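Local coordinates for aminopeptidase N (Francisella tularensis subsp. tularensis, PDB 5DLL), which probably removes N-terminal amino acids from intracellular peptides as a zinc-dependent metallopeptidase of the M1 family, at residues 700-705 with 730-735. Residues are numbered along the deposited sequence; the frame is centred on the assembly and turned at random.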
loop_
_atom_site.group_PDB
_atom_site.type_symbol
_atom_site.label_atom_id
_atom_site.label_comp_id
_atom_site.label_asym_id
_atom_site.label_seq_id
_atom_site.Cartn_x
_atom_site.Cartn_y
_atom_site.Cartn_z
ATOM N N LEU A 700 -24.570 -14.550 17.457
ATOM C CA LEU A 700 -23.514 -14.564 16.441
ATOM C C LEU A 700 -22.155 -14.770 17.090
ATOM O O LEU A 700 -21.325 -15.533 16.592
ATOM C CB LEU A 700 -23.515 -13.251 15.649
ATOM C CG LEU A 700 -22.538 -13.114 14.474
ATOM C CD1 LEU A 700 -22.622 -14.314 13.544
ATOM C CD2 LEU A 700 -22.814 -11.828 13.709
ATOM N N PHE A 701 -21.949 -14.082 18.210
ATOM C CA PHE A 701 -20.756 -14.236 19.026
ATOM C C PHE A 701 -20.534 -15.698 19.418
ATOM O O PHE A 701 -19.437 -16.224 19.253
ATOM C CB PHE A 701 -20.876 -13.368 20.285
ATOM C CG PHE A 701 -19.602 -13.255 21.070
ATOM C CD1 PHE A 701 -18.510 -12.583 20.544
ATOM C CD2 PHE A 701 -19.501 -13.805 22.343
ATOM C CE1 PHE A 701 -17.335 -12.471 21.264
ATOM C CE2 PHE A 701 -18.328 -13.693 23.071
ATOM C CZ PHE A 701 -17.244 -13.027 22.531
ATOM N N ASP A 702 -21.578 -16.348 19.925
ATOM C CA ASP A 702 -21.467 -17.733 20.397
ATOM C C ASP A 702 -21.392 -18.755 19.262
ATOM O O ASP A 702 -20.772 -19.806 19.421
ATOM C CB ASP A 702 -22.648 -18.090 21.306
ATOM C CG ASP A 702 -22.750 -17.185 22.517
ATOM O OD1 ASP A 702 -21.706 -16.875 23.132
ATOM O OD2 ASP A 702 -23.883 -16.787 22.860
ATOM N N ASN A 703 -22.023 -18.451 18.128
ATOM C CA ASN A 703 -22.193 -19.423 17.049
ATOM C C ASN A 703 -21.217 -19.295 15.880
ATOM O O ASN A 703 -21.069 -20.241 15.107
ATOM C CB ASN A 703 -23.622 -19.345 16.504
ATOM C CG ASN A 703 -24.671 -19.565 17.576
ATOM O OD1 ASN A 703 -24.449 -20.301 18.538
ATOM N ND2 ASN A 703 -25.824 -18.924 17.417
ATOM N N ALA A 704 -20.565 -18.140 15.739
ATOM C CA ALA A 704 -19.679 -17.884 14.592
ATOM C C ALA A 704 -18.643 -18.992 14.415
ATOM O O ALA A 704 -18.062 -19.461 15.393
ATOM C CB ALA A 704 -18.983 -16.539 14.745
ATOM N N ASP A 705 -18.423 -19.405 13.166
ATOM C CA ASP A 705 -17.439 -20.445 12.843
ATOM C C ASP A 705 -16.181 -19.866 12.178
ATOM O O ASP A 705 -15.375 -20.605 11.605
ATOM C CB ASP A 705 -18.074 -21.555 11.977
ATOM C CG ASP A 705 -18.402 -21.102 10.554
ATOM O OD1 ASP A 705 -18.708 -19.908 10.347
ATOM O OD2 ASP A 705 -18.365 -21.954 9.637
ATOM N N ILE A 730 -15.675 -9.084 26.716
ATOM C CA ILE A 730 -14.242 -8.835 26.855
ATOM C C ILE A 730 -13.568 -10.077 27.436
ATOM O O ILE A 730 -12.574 -10.559 26.892
ATOM C CB ILE A 730 -13.965 -7.596 27.740
ATOM C CG1 ILE A 730 -14.382 -6.317 27.002
ATOM C CG2 ILE A 730 -12.491 -7.497 28.112
ATOM C CD1 ILE A 730 -14.456 -5.086 27.883
ATOM N N ASN A 731 -14.135 -10.597 28.524
ATOM C CA ASN A 731 -13.597 -11.782 29.200
ATOM C C ASN A 731 -13.741 -13.043 28.360
ATOM O O ASN A 731 -12.772 -13.783 28.176
ATOM C CB ASN A 731 -14.298 -12.004 30.544
ATOM C CG ASN A 731 -14.120 -10.842 31.503
ATOM O OD1 ASN A 731 -13.229 -10.003 31.336
ATOM N ND2 ASN A 731 -14.976 -10.786 32.517
ATOM N N GLU A 732 -14.960 -13.280 27.870
ATOM C CA GLU A 732 -15.267 -14.432 27.017
ATOM C C GLU A 732 -14.339 -14.483 25.800
ATOM O O GLU A 732 -13.831 -15.549 25.459
ATOM C CB GLU A 732 -16.742 -14.420 26.570
ATOM C CG GLU A 732 -17.742 -14.850 27.648
ATOM C CD GLU A 732 -19.203 -14.556 27.294
ATOM O OE1 GLU A 732 -20.029 -14.435 28.225
ATOM O OE2 GLU A 732 -19.542 -14.448 26.096
ATOM N N PHE A 733 -14.106 -13.335 25.165
ATOM C CA PHE A 733 -13.192 -13.258 24.018
ATOM C C PHE A 733 -11.753 -13.580 24.434
ATOM O O PHE A 733 -11.053 -14.310 23.734
ATOM C CB PHE A 733 -13.259 -11.873 23.363
ATOM C CG PHE A 733 -12.629 -11.803 21.992
ATOM C CD1 PHE A 733 -11.258 -11.641 21.841
ATOM C CD2 PHE A 733 -13.413 -11.872 20.848
ATOM C CE1 PHE A 733 -10.685 -11.563 20.579
ATOM C CE2 PHE A 733 -12.843 -11.794 19.585
ATOM C CZ PHE A 733 -11.478 -11.639 19.452
ATOM N N TYR A 734 -11.317 -13.040 25.572
ATOM C CA TYR A 734 -9.955 -13.274 26.053
ATOM C C TYR A 734 -9.734 -14.739 26.385
ATOM O O TYR A 734 -8.723 -15.315 25.985
ATOM C CB TYR A 734 -9.638 -12.417 27.281
ATOM C CG TYR A 734 -8.164 -12.410 27.648
ATOM C CD1 TYR A 734 -7.225 -11.791 26.822
ATOM C CD2 TYR A 734 -7.705 -13.022 28.817
ATOM C CE1 TYR A 734 -5.876 -11.779 27.148
ATOM C CE2 TYR A 734 -6.355 -13.014 29.152
ATOM C CZ TYR A 734 -5.442 -12.391 28.316
ATOM O OH TYR A 734 -4.098 -12.375 28.637
ATOM N N ASN A 735 -10.680 -15.333 27.113
ATOM C CA ASN A 735 -10.613 -16.752 27.493
ATOM C C ASN A 735 -10.341 -17.672 26.302
ATOM O O ASN A 735 -9.557 -18.617 26.405
ATOM C CB ASN A 735 -11.913 -17.197 28.183
ATOM C CG ASN A 735 -12.092 -16.584 29.563
ATOM O OD1 ASN A 735 -11.119 -16.287 30.262
ATOM N ND2 ASN A 735 -13.347 -16.400 29.967
#
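The ring of Phe701 reaches across to helix 723-736 and meets Glu732 with one side of its rim and Phe733 with the other. Its CG lies anti to the backbone N (chi1 -169°), which carries the ring out from helix 691-703 toward its partner. Phe701 CE2 lies 3.9 Å from Glu732 CB, which sits in the plane of the ring. Glu732, extended beyond CG, runs on alongside the same rim, so that OE2 lies 3.3 Å from Phe701 CE2, with carboxylate and ring planes 38° apart. On the CE1 side, Phe701 CE1 stands 4.0 Å from Phe733 CD2, edge against edge, the two side chains crossing at about a right angle. The two helices belong to the all-helical, ARM-repeat C-terminal region of the M1 aminopeptidase, and helix 707-717, between them in sequence, packs Ala713 and Leu717 on Phe701 and stacks Phe714 on Phe733. No hydrogen bond joins the two segments. At the more exposed border Asp702 OD1 comes within 4.4 Å of Glu732 OE2, a like-charge approach probably eased by Arg736, which makes a cation-pi contact with Phe701 and a long, weak ion pair with Asp702.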